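Local structure of nicotinamide-nucleotide adenylyltransferase NadR family / Ribosylnicotinamide kinase (Lactococcus lactis subsp. cremoris, 6GYE) at residues A[21-26]-A[46-51]; A[59-64]-A[177-182]; A[70-75]-A[172-177]. The protein probably phosphorylates nicotinamide riboside and adenylylates nicotinamide mononucleotide, joining two steps of NAD+ synthesis in one polypeptide. All coordinates share one frame; numbering follows the deposited sequence.

Interaction 1: A[21-26]-A[46-51]; sequences GTFAPL and LVVSGY. With SO4 (sulfate ion), chain E.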
loop_
_atom_site.group_PDB
_atom_site.type_symbol
_atom_site.label_atom_id
_atom_site.label_comp_id
_atom_site.label_asym_id
_atom_site.label_seq_id
_atom_site.Cartn_x
_atom_site.Cartn_y
_atom_site.Cartn_z
ATOM N N GLY A 21 7.594 -0.818 19.135
ATOM C CA GLY A 21 7.819 -0.051 17.919
ATOM C C GLY A 21 6.546 0.657 17.513
ATOM O O GLY A 21 5.457 0.334 17.994
ATOM N N THR A 22 6.707 1.637 16.616
ATOM C CA THR A 22 5.557 2.196 15.899
ATOM C C THR A 22 5.265 1.433 14.596
ATOM O O THR A 22 4.100 1.299 14.204
ATOM C CB THR A 22 5.757 3.687 15.609
ATOM O OG1 THR A 22 7.048 3.895 15.048
ATOM C CG2 THR A 22 5.656 4.509 16.883
ATOM N N PHE A 23 6.302 0.951 13.907
ATOM C CA PHE A 23 6.172 0.059 12.745
ATOM C C PHE A 23 5.421 0.706 11.580
ATOM O O PHE A 23 4.419 0.182 11.080
ATOM C CB PHE A 23 5.489 -1.249 13.145
ATOM C CG PHE A 23 6.174 -1.975 14.247
ATOM C CD1 PHE A 23 7.389 -2.590 14.029
ATOM C CD2 PHE A 23 5.601 -2.044 15.511
ATOM C CE1 PHE A 23 8.030 -3.272 15.052
ATOM C CE2 PHE A 23 6.217 -2.741 16.526
ATOM C CZ PHE A 23 7.438 -3.358 16.298
ATOM N N ALA A 24 5.942 1.845 11.136
ATOM C CA ALA A 24 5.378 2.629 10.037
ATOM C C ALA A 24 6.468 2.931 9.012
ATOM O O ALA A 24 6.836 4.094 8.808
ATOM C CB ALA A 24 4.756 3.923 10.565
ATOM N N PRO A 25 6.983 1.906 8.312
ATOM C CA PRO A 25 6.583 0.498 8.304
ATOM C C PRO A 25 7.472 -0.434 9.105
ATOM O O PRO A 25 8.561 -0.054 9.506
ATOM C CB PRO A 25 6.703 0.150 6.829
ATOM C CG PRO A 25 7.971 0.900 6.431
ATOM C CD PRO A 25 7.982 2.168 7.259
ATOM N N LEU A 26 6.987 -1.655 9.322
ATOM C CA LEU A 26 7.848 -2.767 9.703
ATOM C C LEU A 26 8.881 -3.021 8.608
ATOM O O LEU A 26 8.542 -3.028 7.421
ATOM C CB LEU A 26 6.992 -4.014 9.930
ATOM C CG LEU A 26 7.684 -5.351 10.189
ATOM C CD1 LEU A 26 8.358 -5.339 11.540
ATOM C CD2 LEU A 26 6.637 -6.463 10.138
ATOM N N LEU A 46 5.125 -8.319 20.948
ATOM C CA LEU A 46 5.384 -7.108 20.181
ATOM C C LEU A 46 4.365 -6.053 20.563
ATOM O O LEU A 46 3.163 -6.319 20.537
ATOM C CB LEU A 46 5.314 -7.352 18.678
ATOM C CG LEU A 46 6.272 -8.368 18.071
ATOM C CD1 LEU A 46 6.146 -8.371 16.535
ATOM C CD2 LEU A 46 7.704 -8.102 18.536
ATOM N N VAL A 47 4.836 -4.869 20.948
ATOM C CA VAL A 47 3.922 -3.797 21.319
ATOM C C VAL A 47 3.955 -2.728 20.236
ATOM O O VAL A 47 4.989 -2.099 20.001
ATOM C CB VAL A 47 4.238 -3.220 22.701
ATOM C CG1 VAL A 47 3.318 -2.054 22.993
ATOM C CG2 VAL A 47 4.034 -4.293 23.755
ATOM N N VAL A 48 2.828 -2.562 19.547
ATOM C CA VAL A 48 2.639 -1.493 18.574
ATOM C C VAL A 48 2.032 -0.326 19.322
ATOM O O VAL A 48 0.902 -0.433 19.815
ATOM C CB VAL A 48 1.696 -1.916 17.438
ATOM C CG1 VAL A 48 1.816 -0.942 16.280
ATOM C CG2 VAL A 48 1.934 -3.340 17.018
ATOM N N SER A 49 2.759 0.782 19.409
ATOM C CA SER A 49 2.224 1.954 20.086
ATOM C C SER A 49 1.802 3.002 19.061
ATOM O O SER A 49 2.289 3.022 17.924
ATOM C CB SER A 49 3.244 2.528 21.073
ATOM O OG SER A 49 4.441 2.860 20.408
ATOM N N GLY A 50 0.858 3.845 19.464
ATOM C CA GLY A 50 0.350 4.871 18.570
ATOM C C GLY A 50 -0.718 5.707 19.241
ATOM O O GLY A 50 -1.181 5.407 20.349
ATOM N N TYR A 51 -1.108 6.770 18.540
ATOM C CA TYR A 51 -2.166 7.667 18.987
ATOM C C TYR A 51 -2.721 8.378 17.763
ATOM O O TYR A 51 -2.074 8.425 16.713
ATOM C CB TYR A 51 -1.657 8.680 20.033
ATOM C CG TYR A 51 -0.422 9.451 19.599
ATOM C CD1 TYR A 51 0.861 8.949 19.843
ATOM C CD2 TYR A 51 -0.532 10.672 18.945
ATOM C CE1 TYR A 51 1.997 9.646 19.440
ATOM C CE2 TYR A 51 0.600 11.377 18.545
ATOM C CZ TYR A 51 1.858 10.858 18.790
ATOM O OH TYR A 51 2.974 11.559 18.385
HETATM S S SO4 E . 9.928 2.572 14.854
HETATM O O1 SO4 E . 10.982 1.575 15.009
HETATM O O2 SO4 E . 9.239 2.412 13.568
HETATM O O3 SO4 E . 9.025 2.363 15.980
HETATM O O4 SO4 E . 10.465 3.931 14.881
#

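Interaction 2: A[59-64]-A[177-182]; sequences IGLPLE and RHFSKV. With NNR (Nicotinamide riboside), chain I; SO4 (sulfate ion), chain D.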
loop_
_atom_site.group_PDB
_atom_site.type_symbol
_atom_site.label_atom_id
_atom_site.label_comp_id
_atom_site.label_asym_id
_atom_site.label_seq_id
_atom_site.Cartn_x
_atom_site.Cartn_y
_atom_site.Cartn_z
ATOM N N ILE A 59 0.923 9.484 7.391
ATOM C CA ILE A 59 1.220 8.954 6.074
ATOM C C ILE A 59 0.249 7.834 5.698
ATOM O O ILE A 59 0.535 7.039 4.797
ATOM C CB ILE A 59 2.683 8.497 5.954
ATOM C CG1 ILE A 59 2.965 7.301 6.860
ATOM C CG2 ILE A 59 3.644 9.649 6.300
ATOM C CD1 ILE A 59 4.317 6.669 6.559
ATOM N N GLY A 60 -0.910 7.774 6.363
ATOM C CA GLY A 60 -1.920 6.797 6.010
ATOM C C GLY A 60 -1.729 5.428 6.615
ATOM O O GLY A 60 -2.241 4.450 6.073
ATOM N N LEU A 61 -0.996 5.322 7.718
ATOM C CA LEU A 61 -0.818 4.067 8.444
ATOM C C LEU A 61 -1.181 4.270 9.913
ATOM O O LEU A 61 -0.315 4.216 10.789
ATOM C CB LEU A 61 0.612 3.547 8.297
ATOM C CG LEU A 61 1.109 3.106 6.916
ATOM C CD1 LEU A 61 2.587 2.764 6.982
ATOM C CD2 LEU A 61 0.340 1.906 6.374
ATOM N N PRO A 62 -2.458 4.484 10.225
ATOM C CA PRO A 62 -2.840 4.678 11.630
ATOM C C PRO A 62 -2.632 3.401 12.432
ATOM O O PRO A 62 -2.418 2.313 11.893
ATOM C CB PRO A 62 -4.320 5.051 11.557
ATOM C CG PRO A 62 -4.802 4.420 10.270
ATOM C CD PRO A 62 -3.627 4.357 9.331
ATOM N N LEU A 63 -2.713 3.560 13.756
ATOM C CA LEU A 63 -2.374 2.484 14.689
ATOM C C LEU A 63 -3.154 1.197 14.397
ATOM O O LEU A 63 -2.582 0.098 14.387
ATOM C CB LEU A 63 -2.633 2.962 16.110
ATOM C CG LEU A 63 -2.403 1.991 17.260
ATOM C CD1 LEU A 63 -1.003 1.426 17.193
ATOM C CD2 LEU A 63 -2.624 2.702 18.588
ATOM N N GLU A 64 -4.467 1.310 14.168
ATOM C CA GLU A 64 -5.271 0.116 13.911
ATOM C C GLU A 64 -4.747 -0.654 12.699
ATOM O O GLU A 64 -4.676 -1.890 12.726
ATOM C CB GLU A 64 -6.742 0.497 13.726
ATOM C CG GLU A 64 -7.667 -0.628 13.263
ATOM C CD GLU A 64 -8.048 -1.605 14.374
ATOM O OE1 GLU A 64 -7.816 -1.284 15.554
ATOM O OE2 GLU A 64 -8.608 -2.685 14.071
ATOM N N ARG A 177 2.244 -2.609 -0.545
ATOM C CA ARG A 177 1.204 -2.006 -1.373
ATOM C C ARG A 177 1.060 -0.520 -1.079
ATOM O O ARG A 177 0.957 0.301 -2.004
ATOM C CB ARG A 177 -0.120 -2.745 -1.152
ATOM C CG ARG A 177 -1.351 -1.930 -1.487
ATOM C CD ARG A 177 -2.614 -2.745 -1.272
ATOM N NE ARG A 177 -3.116 -2.725 0.100
ATOM C CZ ARG A 177 -2.922 -3.701 0.992
ATOM N NH1 ARG A 177 -2.220 -4.794 0.665
ATOM N NH2 ARG A 177 -3.434 -3.582 2.217
ATOM N N HIS A 178 1.102 -0.158 0.208
ATOM C CA HIS A 178 0.936 1.235 0.611
ATOM C C HIS A 178 1.992 2.135 -0.015
ATOM O O HIS A 178 1.705 3.291 -0.357
ATOM C CB HIS A 178 0.987 1.342 2.134
ATOM C CG HIS A 178 0.851 2.740 2.645
ATOM N ND1 HIS A 178 -0.374 3.344 2.841
ATOM C CD2 HIS A 178 1.784 3.660 2.996
ATOM C CE1 HIS A 178 -0.188 4.572 3.296
ATOM N NE2 HIS A 178 1.111 4.790 3.393
ATOM N N PHE A 179 3.225 1.640 -0.148
ATOM C CA PHE A 179 4.332 2.478 -0.615
ATOM C C PHE A 179 4.563 2.371 -2.110
ATOM O O PHE A 179 5.511 2.970 -2.629
ATOM C CB PHE A 179 5.621 2.122 0.123
ATOM C CG PHE A 179 5.617 2.535 1.558
ATOM C CD1 PHE A 179 5.815 3.855 1.909
ATOM C CD2 PHE A 179 5.374 1.609 2.553
ATOM C CE1 PHE A 179 5.791 4.237 3.238
ATOM C CE2 PHE A 179 5.345 1.989 3.880
ATOM C CZ PHE A 179 5.553 3.293 4.226
ATOM N N SER A 180 3.748 1.587 -2.803
ATOM C CA SER A 180 3.979 1.332 -4.212
ATOM C C SER A 180 3.674 2.575 -5.042
ATOM O O SER A 180 2.730 3.315 -4.755
ATOM C CB SER A 180 3.124 0.150 -4.672
ATOM O OG SER A 180 3.441 -0.128 -6.006
ATOM N N LYS A 181 4.509 2.826 -6.046
ATOM C CA LYS A 181 4.180 3.786 -7.091
ATOM C C LYS A 181 3.301 3.123 -8.151
ATOM O O LYS A 181 3.509 1.958 -8.508
ATOM C CB LYS A 181 5.464 4.322 -7.717
ATOM C CG LYS A 181 6.257 5.309 -6.819
ATOM C CD LYS A 181 5.666 6.679 -6.870
ATOM C CE LYS A 181 6.496 7.710 -6.088
ATOM N NZ LYS A 181 6.561 7.307 -4.661
ATOM N N VAL A 182 2.341 3.870 -8.683
ATOM C CA VAL A 182 1.351 3.309 -9.604
ATOM C C VAL A 182 1.230 4.232 -10.816
ATOM O O VAL A 182 0.935 5.424 -10.667
ATOM C CB VAL A 182 -0.016 3.114 -8.918
ATOM C CG1 VAL A 182 -1.074 2.578 -9.898
ATOM C CG2 VAL A 182 0.106 2.180 -7.703
HETATM O O2R NNR I . -5.317 -3.871 -3.908
HETATM C C2R NNR I . -5.087 -2.501 -3.555
HETATM C C3R NNR I . -5.327 -2.225 -2.076
HETATM O O3R NNR I . -5.743 -3.392 -1.354
HETATM C C4R NNR I . -6.418 -1.168 -2.015
HETATM C C5R NNR I . -5.932 0.088 -1.304
HETATM O O5R NNR I . -6.973 1.072 -1.308
HETATM O O4R NNR I . -6.797 -0.847 -3.356
HETATM C C1R NNR I . -6.054 -1.604 -4.314
HETATM N N1 NNR I . -5.305 -0.700 -5.188
HETATM C C2 NNR I . -5.768 -0.434 -6.417
HETATM C C6 NNR I . -4.165 -0.150 -4.748
HETATM C C5 NNR I . -3.433 0.713 -5.558
HETATM C C4 NNR I . -3.893 1.005 -6.834
HETATM C C3 NNR I . -5.076 0.422 -7.266
HETATM C C7 NNR I . -5.604 0.713 -8.638
HETATM O O7 NNR I . -6.352 -0.088 -9.174
HETATM N N7 NNR I . -5.241 1.845 -9.240
HETATM S S SO4 D . -2.959 0.603 2.271
HETATM O O1 SO4 D . -1.995 -0.334 2.818
HETATM O O2 SO4 D . -4.198 -0.120 1.977
HETATM O O3 SO4 D . -3.261 1.657 3.228
HETATM O O4 SO4 D . -2.417 1.226 1.064
#

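Interaction 3: A[70-75]-A[172-177]; sequences LREAFN and NRVFRR. With NNR (Nicotinamide riboside), chain I; SO4 (sulfate ion), chain D.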
loop_
_atom_site.group_PDB
_atom_site.type_symbol
_atom_site.label_atom_id
_atom_site.label_comp_id
_atom_site.label_asym_id
_atom_site.label_seq_id
_atom_site.Cartn_x
_atom_site.Cartn_y
_atom_site.Cartn_z
ATOM N N LEU A 70 0.830 -6.013 11.306
ATOM C CA LEU A 70 1.769 -6.798 12.103
ATOM C C LEU A 70 1.219 -8.183 12.407
ATOM O O LEU A 70 1.953 -9.179 12.349
ATOM C CB LEU A 70 2.105 -6.067 13.411
ATOM C CG LEU A 70 3.317 -5.125 13.518
ATOM C CD1 LEU A 70 4.612 -5.896 13.692
ATOM C CD2 LEU A 70 3.421 -4.223 12.318
ATOM N N ARG A 71 -0.068 -8.267 12.758
ATOM C CA ARG A 71 -0.657 -9.570 13.028
ATOM C C ARG A 71 -0.508 -10.477 11.823
ATOM O O ARG A 71 -0.148 -11.651 11.957
ATOM C CB ARG A 71 -2.131 -9.428 13.414
ATOM C CG ARG A 71 -2.370 -9.062 14.865
ATOM C CD ARG A 71 -2.065 -10.218 15.800
ATOM N NE ARG A 71 -2.474 -9.906 17.171
ATOM C CZ ARG A 71 -3.717 -10.044 17.630
ATOM N NH1 ARG A 71 -4.679 -10.504 16.845
ATOM N NH2 ARG A 71 -4.003 -9.737 18.883
ATOM N N GLU A 72 -0.749 -9.935 10.630
ATOM C CA GLU A 72 -0.586 -10.728 9.422
ATOM C C GLU A 72 0.881 -11.077 9.208
ATOM O O GLU A 72 1.211 -12.209 8.832
ATOM C CB GLU A 72 -1.163 -9.976 8.221
ATOM C CG GLU A 72 -1.193 -10.802 6.955
ATOM C CD GLU A 72 -1.675 -10.035 5.716
ATOM O OE1 GLU A 72 -2.397 -9.006 5.833
ATOM O OE2 GLU A 72 -1.299 -10.468 4.607
ATOM N N ALA A 73 1.772 -10.116 9.459
ATOM C CA ALA A 73 3.194 -10.328 9.216
ATOM C C ALA A 73 3.741 -11.446 10.074
ATOM O O ALA A 73 4.621 -12.185 9.630
ATOM C CB ALA A 73 3.979 -9.042 9.471
ATOM N N PHE A 74 3.226 -11.602 11.290
ATOM C CA PHE A 74 3.661 -12.656 12.197
ATOM C C PHE A 74 2.572 -13.723 12.387
ATOM O O PHE A 74 2.395 -14.273 13.477
ATOM C CB PHE A 74 4.126 -12.031 13.517
ATOM C CG PHE A 74 5.385 -11.175 13.367
ATOM C CD1 PHE A 74 6.647 -11.767 13.326
ATOM C CD2 PHE A 74 5.298 -9.797 13.200
ATOM C CE1 PHE A 74 7.808 -11.005 13.162
ATOM C CE2 PHE A 74 6.443 -9.019 13.029
ATOM C CZ PHE A 74 7.713 -9.624 13.013
ATOM N N ASN A 75 1.844 -14.061 11.313
ATOM C CA ASN A 75 0.714 -14.988 11.428
ATOM C C ASN A 75 1.126 -16.451 11.516
ATOM O O ASN A 75 0.253 -17.314 11.646
ATOM C CB ASN A 75 -0.277 -14.811 10.264
ATOM C CG ASN A 75 0.312 -15.179 8.891
ATOM O OD1 ASN A 75 1.460 -15.587 8.765
ATOM N ND2 ASN A 75 -0.509 -15.048 7.856
ATOM N N ASN A 172 8.697 -4.781 4.914
ATOM C CA ASN A 172 7.912 -5.996 5.089
ATOM C C ASN A 172 6.796 -6.057 4.043
ATOM O O ASN A 172 6.124 -5.057 3.776
ATOM C CB ASN A 172 7.325 -6.052 6.501
ATOM C CG ASN A 172 6.479 -7.312 6.734
ATOM O OD1 ASN A 172 5.290 -7.364 6.391
ATOM N ND2 ASN A 172 7.104 -8.341 7.297
ATOM N N ARG A 173 6.581 -7.255 3.472
ATOM C CA ARG A 173 5.723 -7.381 2.285
ATOM C C ARG A 173 4.296 -6.889 2.520
ATOM O O ARG A 173 3.697 -6.289 1.618
ATOM C CB ARG A 173 5.717 -8.831 1.800
ATOM C CG ARG A 173 7.061 -9.217 1.173
ATOM C CD ARG A 173 7.082 -10.655 0.711
ATOM N NE ARG A 173 8.440 -11.062 0.357
ATOM C CZ ARG A 173 8.987 -10.881 -0.847
ATOM N NH1 ARG A 173 8.290 -10.297 -1.824
ATOM N NH2 ARG A 173 10.232 -11.283 -1.082
ATOM N N VAL A 174 3.758 -7.072 3.727
ATOM C CA VAL A 174 2.409 -6.591 4.027
ATOM C C VAL A 174 2.303 -5.079 3.870
ATOM O O VAL A 174 1.226 -4.550 3.568
ATOM C CB VAL A 174 1.996 -7.043 5.440
ATOM C CG1 VAL A 174 0.572 -6.608 5.732
ATOM C CG2 VAL A 174 2.108 -8.563 5.542
ATOM N N PHE A 175 3.401 -4.359 4.055
ATOM C CA PHE A 175 3.362 -2.910 3.939
ATOM C C PHE A 175 3.630 -2.413 2.524
ATOM O O PHE A 175 3.513 -1.206 2.287
ATOM C CB PHE A 175 4.389 -2.262 4.895
ATOM C CG PHE A 175 3.982 -2.296 6.349
ATOM C CD1 PHE A 175 4.142 -3.447 7.107
ATOM C CD2 PHE A 175 3.407 -1.178 6.946
ATOM C CE1 PHE A 175 3.745 -3.482 8.441
ATOM C CE2 PHE A 175 3.010 -1.198 8.284
ATOM C CZ PHE A 175 3.185 -2.348 9.032
ATOM N N ARG A 176 3.965 -3.301 1.574
ATOM C CA ARG A 176 4.526 -2.828 0.304
ATOM C C ARG A 176 3.488 -2.136 -0.571
ATOM O O ARG A 176 3.815 -1.181 -1.289
ATOM C CB ARG A 176 5.205 -3.972 -0.446
ATOM C CG ARG A 176 6.592 -4.270 0.147
ATOM C CD ARG A 176 7.324 -5.396 -0.574
ATOM N NE ARG A 176 8.531 -5.792 0.152
ATOM C CZ ARG A 176 9.470 -6.597 -0.346
ATOM N NH1 ARG A 176 9.358 -7.094 -1.581
ATOM N NH2 ARG A 176 10.520 -6.923 0.394
ATOM N N ARG A 177 2.244 -2.609 -0.545
ATOM C CA ARG A 177 1.204 -2.006 -1.373
ATOM C C ARG A 177 1.060 -0.520 -1.079
ATOM O O ARG A 177 0.957 0.301 -2.004
ATOM C CB ARG A 177 -0.120 -2.745 -1.152
ATOM C CG ARG A 177 -1.351 -1.930 -1.487
ATOM C CD ARG A 177 -2.614 -2.745 -1.272
ATOM N NE ARG A 177 -3.116 -2.725 0.100
ATOM C CZ ARG A 177 -2.922 -3.701 0.992
ATOM N NH1 ARG A 177 -2.220 -4.794 0.665
ATOM N NH2 ARG A 177 -3.434 -3.582 2.217
HETATM O O2R NNR I . -5.317 -3.871 -3.908
HETATM C C2R NNR I . -5.087 -2.501 -3.555
HETATM C C3R NNR I . -5.327 -2.225 -2.076
HETATM O O3R NNR I . -5.743 -3.392 -1.354
HETATM C C4R NNR I . -6.418 -1.168 -2.015
HETATM C C5R NNR I . -5.932 0.088 -1.304
HETATM O O5R NNR I . -6.973 1.072 -1.308
HETATM O O4R NNR I . -6.797 -0.847 -3.356
HETATM C C1R NNR I . -6.054 -1.604 -4.314
HETATM N N1 NNR I . -5.305 -0.700 -5.188
HETATM C C2 NNR I . -5.768 -0.434 -6.417
HETATM C C6 NNR I . -4.165 -0.150 -4.748
HETATM C C5 NNR I . -3.433 0.713 -5.558
HETATM C C4 NNR I . -3.893 1.005 -6.834
HETATM C C3 NNR I . -5.076 0.422 -7.266
HETATM C C7 NNR I . -5.604 0.713 -8.638
HETATM O O7 NNR I . -6.352 -0.088 -9.174
HETATM N N7 NNR I . -5.241 1.845 -9.240
HETATM S S SO4 D . -2.959 0.603 2.271
HETATM O O1 SO4 D . -1.995 -0.334 2.818
HETATM O O2 SO4 D . -4.198 -0.120 1.977
HETATM O O3 SO4 D . -3.261 1.657 3.228
HETATM O O4 SO4 D . -2.417 1.226 1.064
HETATM O O HOH W 1 5.885 -11.334 6.619
#

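Interaction 1: A[21-26]-A[46-51]
F23 and V48 meet at a slant, the ring offering an edge rather than a face: F23 CD2 lies 4.0 Å from V48 CG1, and the adjoining F23 CE2 lies near the carbonyl oxygen of V47. F23 has CG anti to its own carbonyl carbon (chi1 -56°), which carries the ring back toward G21. A side chain on G21 would run into F23 CZ. Next along the loop, T22 CG2 rests 3.8 Å from S49 O and beside the hydroxymethyl of S49, while T22 OG1 turns to a sulfate ion, 2.7 Å from its O3. The backbone amides of T22 and F23 bind the same sulfate, F23 N more loosely, and H30 and R150 also bond to it. This turn belongs to a GTFAPLHTGH sequence of the nucleotidylyltransferase type, so the ion probably marks a phosphate position of the adenylyltransferase site. Between these side chains the backbones pair in parallel: G21 N donates to V47 O at 3.0 Å, and S49 N to G21 O at 3.1 Å. R66 of helix 63-73 reaches both T22 O and S49 O. The pairing ends strand 15-21 against strand 43-50, which has strand 80-86 along its other edge, and helix 63-73 packs through L63 on V48 and L70 on F23.

Interaction 2: A[59-64]-A[177-182]
A Schellman motif closing helix 55-58 presents I59 O and the side chain of L61 to H178, on the short helix 176-179 that leads from the nucleotidylyltransferase-like part of the chain to the first strand of the P-loop kinase part. G60 is the C-prime residue, with positive phi; a side chain on it would also collide with H178 CE1. H178 has CG anti to the backbone N (chi1 179°), which extends the imidazole toward the turn. There I59 O lies at the ring edge, in its plane, 2.7 Å from H178 NE2, but the N-H points well off the oxygen (123°) and the bond is weak. The side chains of L61 and H178 approach from opposite directions, and L61 sets CD2 over the centre of one ring face, a CH-pi contact 3.9 Å from the centroid and 10° off the normal. Its other methyl, CD1, reaches F179 CZ at 4.1 Å, and H178 CD2 in turn stands over the face of the F179 ring. At the other edge of the imidazole, H178 ND1 makes two weak bonds to a sulfate, 3.4 Å to both O3 and O4. R177, which lines the nicotinamide riboside pocket, adds a weak bond from NE to O2 of this ion, and K65 and Y69 hold it too. Acceptors at both ring nitrogens are consistent with a doubly protonated, positively charged imidazole, though each bond is weak; with R177 and K65 it lines a basic site where an anion binds beside the riboside pocket.

Interaction 3: A[70-75]-A[172-177]
E72 leaves helix 63-73 with CG anti to the backbone N (chi1 -173°) and stays extended, which lays its carboxylate across the isopropyl group of V174: OE1 is 3.8 Å from V174 CG1, and OE2 approaches CG2. V174 closes an Asx turn, in which N172 OD1 accepts the V174 amide at 3.1 Å, the donor standing above the carbonyl plane. The turn lies in the linker that leads to helix 176-179 and on to the kinase part, and it packs here on the C-terminal end of helix 63-73. N172 brings its amide alongside A73, with OD1 3.7 Å from A73 CB, while V174 CG2 sits 4.4 Å from the same methyl. The main polar partner of N172 ND2 is Q31 OE1; a water also links ND2 to A73 O through two weak bonds. One turn farther on, R177 bends at chi3 (85°), which sets its guanidinium at the border of the riboside pocket, where NH1 bonds to N248 OD1. Its NH2 and E72 OE1 are of opposite charge but 6.6 Å apart, too far for a salt bridge. A leucine in place of R177 would probably leave N248 OD1 without this N-H and take one positive charge from beside the sulfate, which R177 NE holds only weakly. Deeper in, F175, which also meets Y69 edge-to-face, receives L70 at its rim: L70 CD2 lies in the plane of the ring, 3.8 Å from F175 CZ.

From the N terminus, interaction 1 closes first: the chain leaves strand 15-21, runs through helix 28-40 and returns on strand 43-50, joining neighbouring strands of the five-stranded parallel sheet. Interaction 2 opens after it, at residues 59-64, and closes only at 177-182, more than a hundred residues later. Interaction 3 opens and closes within that span, its second segment meeting that of interaction 2 at R177. Together, interactions 2 and 3 fasten the linker and helix 176-179 to the turn before helix 63-73 and to that helix's C-terminal end. Interaction 1, within the N-terminal sheet, is joined to this domain junction through P25, which packs against both F175 and F179.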